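Local structure of GGDEF family protein (Caulobacter vibrioides, 3U2A) at residues 36-41 with 45-50; 58-63 with 73-78. The protein is of unknown function but folds as a PdeA-like PAS domain, present as two copies in the assembly. All coordinates share one frame; numbering follows the deposited sequence.

Contact 1: 36-41 with 45-50; sequences LRLNGA and LGLGPL
In this PAS fold the chain leaves strand 35-40 and doubles back over it before reaching strand 53-54, and Leu38, Leu47 and Leu50 join the two limbs of that excursion. A single methyl does most of the touching: CD1 of Leu38 lies 3.8 Å from CB of Leu50 and 4.1 Å from CB of Leu47, so the strand residue bears on the roots of the two loop leucines rather than on their tips. The side chains of Leu38 and Leu47 cross nearly perpendicularly. Where the turn closes, Leu45 N donates to Ala41 O over 3.2 Å, a bent bond with an N-H...O angle of 135°. Leu45 also folds back over this acceptor: with CG beside its own backbone N (chi1 -68°), CG comes 3.3 Å from Ala41 O. Farther along, one water donates to Leu36 O at 2.9 Å and to Leu50 O at 2.6 Å, bridging two carbonyls that could not bond to each other directly. Within the loop, Leu50 N bonds to Leu47 O. Strand 25-30 flanks the strand, with Trp27 against Leu38, while Phe59 and Leu62 of helix 56-62 pack on Leu50. Arg37, turned from the loop, pairs with Glu30, bonds through NH2 to Ile9 O of the second subunit and packs on Ala14 of that subunit's helix 12-22.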
ATOM      1  N   LEU A  36      11.263  14.318   0.202  1.00 12.25           N
ATOM      2  CA  LEU A  36      10.613  13.029  -0.016  1.00 11.40           C
ATOM      3  C   LEU A  36      10.264  12.484   1.371  1.00 11.95           C
ATOM      4  O   LEU A  36      11.141  12.314   2.225  1.00 15.89           O
ATOM      5  CB  LEU A  36      11.540  12.046  -0.757  1.00 11.13           C
ATOM      6  CG  LEU A  36      10.970  10.623  -0.898  1.00 15.05           C
ATOM      7  CD1 LEU A  36       9.890  10.578  -1.977  1.00 13.24           C
ATOM      8  CD2 LEU A  36      12.066   9.624  -1.183  1.00 19.87           C
ATOM      9  N   ARG A  37       8.988  12.221   1.610  1.00 12.65           N
ATOM     10  CA  ARG A  37       8.559  11.656   2.890  1.00 14.51           C
ATOM     11  C   ARG A  37       8.146  10.198   2.755  1.00 15.47           C
ATOM     12  O   ARG A  37       7.506   9.819   1.769  1.00 12.18           O
ATOM     13  CB  ARG A  37       7.407  12.485   3.475  1.00 16.25           C
ATOM     14  CG  ARG A  37       7.827  13.884   3.941  1.00 26.09           C
ATOM     15  CD  ARG A  37       6.734  14.915   3.666  1.00 28.07           C
ATOM     16  NE  ARG A  37       5.543  14.693   4.458  1.00 30.18           N
ATOM     17  CZ  ARG A  37       4.308  15.034   4.095  1.00 29.16           C
ATOM     18  NH1 ARG A  37       4.058  15.610   2.916  1.00 30.80           N
ATOM     19  NH2 ARG A  37       3.306  14.777   4.910  1.00 28.08           N
ATOM     20  N   LEU A  38       8.517   9.392   3.754  1.00 12.71           N
ATOM     21  CA  LEU A  38       8.146   7.976   3.814  1.00 14.03           C
ATOM     22  C   LEU A  38       7.419   7.611   5.108  1.00 19.48           C
ATOM     23  O   LEU A  38       7.717   8.159   6.177  1.00 18.85           O
ATOM     24  CB  LEU A  38       9.387   7.094   3.669  1.00 14.49           C
ATOM     25  CG  LEU A  38      10.027   7.041   2.289  1.00 16.63           C
ATOM     26  CD1 LEU A  38      11.483   6.594   2.421  1.00 22.52           C
ATOM     27  CD2 LEU A  38       9.250   6.094   1.380  1.00 19.54           C
ATOM     28  N   ASN A  39       6.465   6.688   4.994  1.00 16.02           N
ATOM     29  CA  ASN A  39       5.719   6.162   6.129  1.00 14.83           C
ATOM     30  C   ASN A  39       5.433   4.674   5.916  1.00 15.22           C
ATOM     31  O   ASN A  39       4.948   4.277   4.860  1.00 16.13           O
ATOM     32  CB  ASN A  39       4.402   6.925   6.292  1.00 14.70           C
ATOM     33  CG  ASN A  39       3.693   6.597   7.587  1.00 16.66           C
ATOM     34  OD1 ASN A  39       2.527   6.200   7.584  1.00 18.84           O
ATOM     35  ND2 ASN A  39       4.389   6.777   8.710  1.00 17.43           N
ATOM     36  N   GLY A  40       5.725   3.860   6.922  1.00 17.11           N
ATOM     37  CA  GLY A  40       5.455   2.425   6.845  1.00 15.73           C
ATOM     38  C   GLY A  40       6.732   1.618   6.907  1.00 14.87           C
ATOM     39  O   GLY A  40       7.651   1.961   7.653  1.00 14.65           O
ATOM     40  N   ALA A  41       6.803   0.566   6.090  1.00 13.99           N
ATOM     41  CA  ALA A  41       7.872  -0.438   6.189  1.00 15.17           C
ATOM     42  C   ALA A  41       9.162  -0.027   5.470  1.00 14.72           C
ATOM     43  O   ALA A  41       9.776  -0.838   4.754  1.00 15.17           O
ATOM     44  CB  ALA A  41       7.371  -1.822   5.687  1.00 14.04           C
ATOM     45  N   LEU A  45      12.308  -2.410   3.653  1.00 17.03           N
ATOM     46  CA  LEU A  45      12.504  -2.293   2.216  1.00 18.79           C
ATOM     47  C   LEU A  45      13.894  -1.790   1.810  1.00 19.36           C
ATOM     48  O   LEU A  45      14.185  -1.662   0.616  1.00 20.10           O
ATOM     49  CB  LEU A  45      11.427  -1.389   1.613  1.00 18.75           C
ATOM     50  CG  LEU A  45      10.010  -1.951   1.624  1.00 20.86           C
ATOM     51  CD1 LEU A  45       9.051  -0.906   1.130  1.00 19.84           C
ATOM     52  CD2 LEU A  45       9.926  -3.186   0.778  1.00 25.27           C
ATOM     53  N   GLY A  46      14.739  -1.495   2.795  1.00 16.85           N
ATOM     54  CA  GLY A  46      16.066  -0.947   2.521  1.00 16.89           C
ATOM     55  C   GLY A  46      16.076   0.574   2.514  1.00 18.55           C
ATOM     56  O   GLY A  46      17.124   1.207   2.318  1.00 18.56           O
ATOM     57  N   LEU A  47      14.908   1.163   2.773  1.00 14.78           N
ATOM     58  CA  LEU A  47      14.732   2.614   2.687  1.00 14.57           C
ATOM     59  C   LEU A  47      14.891   3.325   4.030  1.00 14.63           C
ATOM     60  O   LEU A  47      14.657   4.529   4.143  1.00 16.35           O
ATOM     61  CB  LEU A  47      13.376   2.945   2.043  1.00 12.41           C
ATOM     62  CG  LEU A  47      13.152   2.340   0.652  1.00 15.60           C
ATOM     63  CD1 LEU A  47      11.701   2.518   0.206  1.00 16.94           C
ATOM     64  CD2 LEU A  47      14.138   2.911  -0.398  1.00 16.09           C
ATOM     65  N   GLY A  48      15.305   2.571   5.044  1.00 13.34           N
ATOM     66  CA  GLY A  48      15.501   3.103   6.387  1.00 16.70           C
ATOM     67  C   GLY A  48      16.292   4.396   6.491  1.00 19.87           C
ATOM     68  O   GLY A  48      15.874   5.301   7.216  1.00 22.58           O
ATOM     69  N   PRO A  49      17.439   4.495   5.783  1.00 21.01           N
ATOM     70  CA  PRO A  49      18.250   5.725   5.797  1.00 20.66           C
ATOM     71  C   PRO A  49      17.533   6.989   5.300  1.00 22.29           C
ATOM     72  O   PRO A  49      17.950   8.097   5.635  1.00 23.54           O
ATOM     73  CB  PRO A  49      19.407   5.378   4.864  1.00 21.90           C
ATOM     74  CG  PRO A  49      19.581   3.916   5.047  1.00 22.64           C
ATOM     75  CD  PRO A  49      18.166   3.394   5.115  1.00 20.45           C
ATOM     76  N   LEU A  50      16.475   6.816   4.515  1.00 18.64           N
ATOM     77  CA  LEU A  50      15.725   7.941   3.954  1.00 18.68           C
ATOM     78  C   LEU A  50      14.570   8.396   4.830  1.00 17.94           C
ATOM     79  O   LEU A  50      14.117   9.532   4.717  1.00 19.21           O
ATOM     80  CB  LEU A  50      15.156   7.570   2.580  1.00 18.37           C
ATOM     81  CG  LEU A  50      16.124   7.061   1.503  1.00 18.49           C
ATOM     82  CD1 LEU A  50      15.366   6.793   0.211  1.00 14.69           C
ATOM     83  CD2 LEU A  50      17.261   8.032   1.286  1.00 16.10           C
TER
HETATM   84  O   HOH W   1      11.811   9.766   3.482  1.00 32.72           O

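Contact 2: 58-63 with 73-78; sequences AFRALA and EVLKPR
Leu75 fits between the ring of Phe59 and the side chain of Arg60, and its branches divide the work. CD2 stands over one face of the Phe59 ring in a CH-pi contact, 4.2 Å from the ring centroid and offset toward the rim. CD1 reaches the same ring at CD2 of Phe59, 3.6 Å away, and also lies over a face of the Arg60 guanidinium, 3.7 Å from Arg60 NE. Phe59 and Leu75 run past each other in opposite directions, which spreads their contact along both side chains. The ring extends toward helix 68-75 because its CG is anti to the backbone N (chi1 174°), and its far end, CZ, comes 3.9 Å from CB of Val74 in an oblique approach. Arg60 arrives with its chain extended from CG to NE, and a salt bridge from NE to Glu72 directs its charged end.

Around this first shell, Trp98 meets the Phe59 ring edge-to-face, and Val74 rests on Trp98 and Ala86 of the sheet. On the far side of the second segment, Glu73 gathers the chain that follows the helix: OE2 takes Lys76 NZ at 2.8 Å, while Arg78 NH2 reaches both Glu73 OE1, at 2.8 Å, and the backbone Glu73 O, at 2.9 Å. The bond to Glu73 O is nearly straight (167°) and lies in the guanidinium plane. No hydrogen bond joins the two segments, which pack through apolar and CH-pi contacts; the charged link between the helices is the Arg60-Glu72 salt bridge just outside them, and it holds the guanidinium where its face can cover Leu75 CD1.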
ATOM      1  N   ALA A  58      19.778  12.584  -1.315  1.00 14.93           N
ATOM      2  CA  ALA A  58      19.881  11.410  -0.449  1.00 15.79           C
ATOM      3  C   ALA A  58      19.223  10.189  -1.105  1.00 15.43           C
ATOM      4  O   ALA A  58      19.746   9.070  -1.039  1.00 14.25           O
ATOM      5  CB  ALA A  58      19.263  11.697   0.922  1.00 16.81           C
ATOM      6  N   PHE A  59      18.074  10.425  -1.729  1.00 14.47           N
ATOM      7  CA  PHE A  59      17.325   9.411  -2.454  1.00 15.40           C
ATOM      8  C   PHE A  59      18.184   8.827  -3.593  1.00 16.07           C
ATOM      9  O   PHE A  59      18.358   7.599  -3.687  1.00 13.52           O
ATOM     10  CB  PHE A  59      16.021  10.039  -2.968  1.00 15.00           C
ATOM     11  CG  PHE A  59      15.201   9.146  -3.875  1.00 15.69           C
ATOM     12  CD1 PHE A  59      14.234   8.298  -3.346  1.00 19.61           C
ATOM     13  CD2 PHE A  59      15.373   9.184  -5.262  1.00 17.78           C
ATOM     14  CE1 PHE A  59      13.450   7.492  -4.179  1.00 16.85           C
ATOM     15  CE2 PHE A  59      14.606   8.382  -6.095  1.00 19.41           C
ATOM     16  CZ  PHE A  59      13.643   7.535  -5.552  1.00 16.22           C
ATOM     17  N   ARG A  60      18.738   9.698  -4.435  1.00 14.43           N
ATOM     18  CA  ARG A  60      19.586   9.242  -5.561  1.00 14.04           C
ATOM     19  C   ARG A  60      20.809   8.469  -5.079  1.00 18.05           C
ATOM     20  O   ARG A  60      21.197   7.463  -5.690  1.00 17.46           O
ATOM     21  CB  ARG A  60      20.042  10.417  -6.401  1.00 15.60           C
ATOM     22  CG  ARG A  60      18.933  11.150  -7.096  1.00 17.80           C
ATOM     23  CD  ARG A  60      19.498  12.314  -7.875  1.00 22.63           C
ATOM     24  NE  ARG A  60      18.427  13.141  -8.418  1.00 24.05           N
ATOM     25  CZ  ARG A  60      18.159  14.382  -8.021  1.00 26.38           C
ATOM     26  NH1 ARG A  60      18.900  14.971  -7.089  1.00 26.12           N
ATOM     27  NH2 ARG A  60      17.155  15.042  -8.576  1.00 27.00           N
ATOM     28  N   ALA A  61      21.398   8.931  -3.975  1.00 16.69           N
ATOM     29  CA  ALA A  61      22.613   8.341  -3.419  1.00 18.29           C
ATOM     30  C   ALA A  61      22.392   6.922  -2.892  1.00 17.35           C
ATOM     31  O   ALA A  61      23.311   6.113  -2.878  1.00 19.12           O
ATOM     32  CB  ALA A  61      23.191   9.240  -2.322  1.00 17.35           C
ATOM     33  N   LEU A  62      21.168   6.622  -2.476  1.00 15.83           N
ATOM     34  CA  LEU A  62      20.845   5.312  -1.940  1.00 17.11           C
ATOM     35  C   LEU A  62      20.567   4.274  -3.030  1.00 14.33           C
ATOM     36  O   LEU A  62      20.758   3.083  -2.804  1.00 16.24           O
ATOM     37  CB  LEU A  62      19.665   5.398  -0.958  1.00 17.52           C
ATOM     38  CG  LEU A  62      19.478   4.175  -0.036  1.00 21.16           C
ATOM     39  CD1 LEU A  62      20.648   4.003   0.928  1.00 27.79           C
ATOM     40  CD2 LEU A  62      18.170   4.254   0.720  1.00 21.37           C
ATOM     41  N   ALA A  63      20.105   4.717  -4.197  1.00 13.49           N
ATOM     42  CA  ALA A  63      19.925   3.830  -5.343  1.00 12.07           C
ATOM     43  C   ALA A  63      21.259   3.170  -5.714  1.00 13.51           C
ATOM     44  O   ALA A  63      22.316   3.792  -5.570  1.00 13.60           O
ATOM     45  CB  ALA A  63      19.374   4.600  -6.529  1.00 14.94           C
ATOM     46  N   GLU A  73      12.966   8.408 -12.278  1.00 12.13           N
ATOM     47  CA  GLU A  73      11.577   8.351 -12.747  1.00 15.32           C
ATOM     48  C   GLU A  73      10.562   8.641 -11.633  1.00 14.84           C
ATOM     49  O   GLU A  73       9.448   9.088 -11.916  1.00 14.58           O
ATOM     50  CB  GLU A  73      11.267   7.019 -13.436  1.00 17.25           C
ATOM     51  CG  GLU A  73      12.009   6.797 -14.765  1.00 16.90           C
ATOM     52  CD  GLU A  73      11.719   7.878 -15.793  1.00 20.73           C
ATOM     53  OE1 GLU A  73      10.533   8.161 -16.037  1.00 25.27           O
ATOM     54  OE2 GLU A  73      12.675   8.451 -16.354  1.00 28.14           O
ATOM     55  N   VAL A  74      10.945   8.391 -10.376  1.00 13.79           N
ATOM     56  CA  VAL A  74      10.137   8.811  -9.231  1.00 13.17           C
ATOM     57  C   VAL A  74      10.117  10.348  -9.062  1.00 13.35           C
ATOM     58  O   VAL A  74       9.043  10.942  -8.887  1.00 14.52           O
ATOM     59  CB  VAL A  74      10.579   8.124  -7.903  1.00 10.62           C
ATOM     60  CG1 VAL A  74       9.699   8.593  -6.743  1.00 14.76           C
ATOM     61  CG2 VAL A  74      10.532   6.600  -8.030  1.00 14.17           C
ATOM     62  N   LEU A  75      11.294  10.975  -9.135  1.00 12.89           N
ATOM     63  CA  LEU A  75      11.475  12.402  -8.790  1.00 11.77           C
ATOM     64  C   LEU A  75      11.128  13.381  -9.901  1.00 12.42           C
ATOM     65  O   LEU A  75      10.823  14.544  -9.612  1.00 16.66           O
ATOM     66  CB  LEU A  75      12.922  12.682  -8.387  1.00 14.78           C
ATOM     67  CG  LEU A  75      13.560  11.824  -7.286  1.00 18.14           C
ATOM     68  CD1 LEU A  75      15.046  12.159  -7.203  1.00 15.30           C
ATOM     69  CD2 LEU A  75      12.874  12.058  -5.943  1.00 20.02           C
ATOM     70  N   LYS A  76      11.201  12.920 -11.151  1.00 12.73           N
ATOM     71  CA  LYS A  76      10.932  13.765 -12.321  1.00 13.57           C
ATOM     72  C   LYS A  76       9.566  14.418 -12.212  1.00 13.96           C
ATOM     73  O   LYS A  76       8.567  13.716 -12.107  1.00 15.91           O
ATOM     74  CB  LYS A  76      10.969  12.936 -13.610  1.00 16.50           C
ATOM     75  CG  LYS A  76      12.340  12.827 -14.219  1.00 29.40           C
ATOM     76  CD  LYS A  76      12.264  12.240 -15.617  1.00 33.77           C
ATOM     77  CE  LYS A  76      13.640  11.765 -16.047  1.00 41.08           C
ATOM     78  NZ  LYS A  76      13.560  10.911 -17.254  1.00 40.39           N
ATOM     79  N   PRO A  77       9.508  15.767 -12.251  1.00 16.00           N
ATOM     80  CA  PRO A  77       8.178  16.401 -12.192  1.00 16.26           C
ATOM     81  C   PRO A  77       7.338  16.053 -13.413  1.00 15.87           C
ATOM     82  O   PRO A  77       7.876  15.854 -14.511  1.00 18.06           O
ATOM     83  CB  PRO A  77       8.493  17.909 -12.169  1.00 18.66           C
ATOM     84  CG  PRO A  77       9.926  18.013 -11.785  1.00 20.03           C
ATOM     85  CD  PRO A  77      10.597  16.759 -12.260  1.00 14.57           C
ATOM     86  N   ARG A  78       6.033  15.941 -13.207  1.00 16.14           N
ATOM     87  CA  ARG A  78       5.105  15.656 -14.290  1.00 16.40           C
ATOM     88  C   ARG A  78       3.826  16.440 -14.045  1.00 13.89           C
ATOM     89  O   ARG A  78       3.577  16.924 -12.931  1.00 16.41           O
ATOM     90  CB  ARG A  78       4.778  14.156 -14.368  1.00 17.92           C
ATOM     91  CG  ARG A  78       5.984  13.225 -14.585  1.00 16.24           C
ATOM     92  CD  ARG A  78       5.616  11.753 -14.506  1.00 16.23           C
ATOM     93  NE  ARG A  78       6.807  10.954 -14.174  1.00 16.14           N
ATOM     94  CZ  ARG A  78       7.657  10.441 -15.062  1.00 20.37           C
ATOM     95  NH1 ARG A  78       7.457  10.597 -16.373  1.00 19.97           N
ATOM     96  NH2 ARG A  78       8.713   9.752 -14.635  1.00 18.11           N
TER

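How the contacts relate
Both contacts are largely buried and mainly apolar, contact 1 built from leucines and contact 2 from an aromatic ring with a leucine and a valine. Contact 1 ties a strand to the loop that follows it, adding a backbone hydrogen bond and a bridging water; contact 2 sets one helix against the next, with the Arg60-Glu72 salt bridge tying the two helices just beside it, while the Glu73 network stays within 73-78. Contact 1 and contact 2 meet directly: Leu36 CD2 approaches Phe59 CD1 at 3.3 Å, and Leu50 CD2 lies 3.6 Å from Ala58 O, so helix 56-62 is common ground. Only contact 1 reaches the second subunit, through the outward-facing residues of its strand.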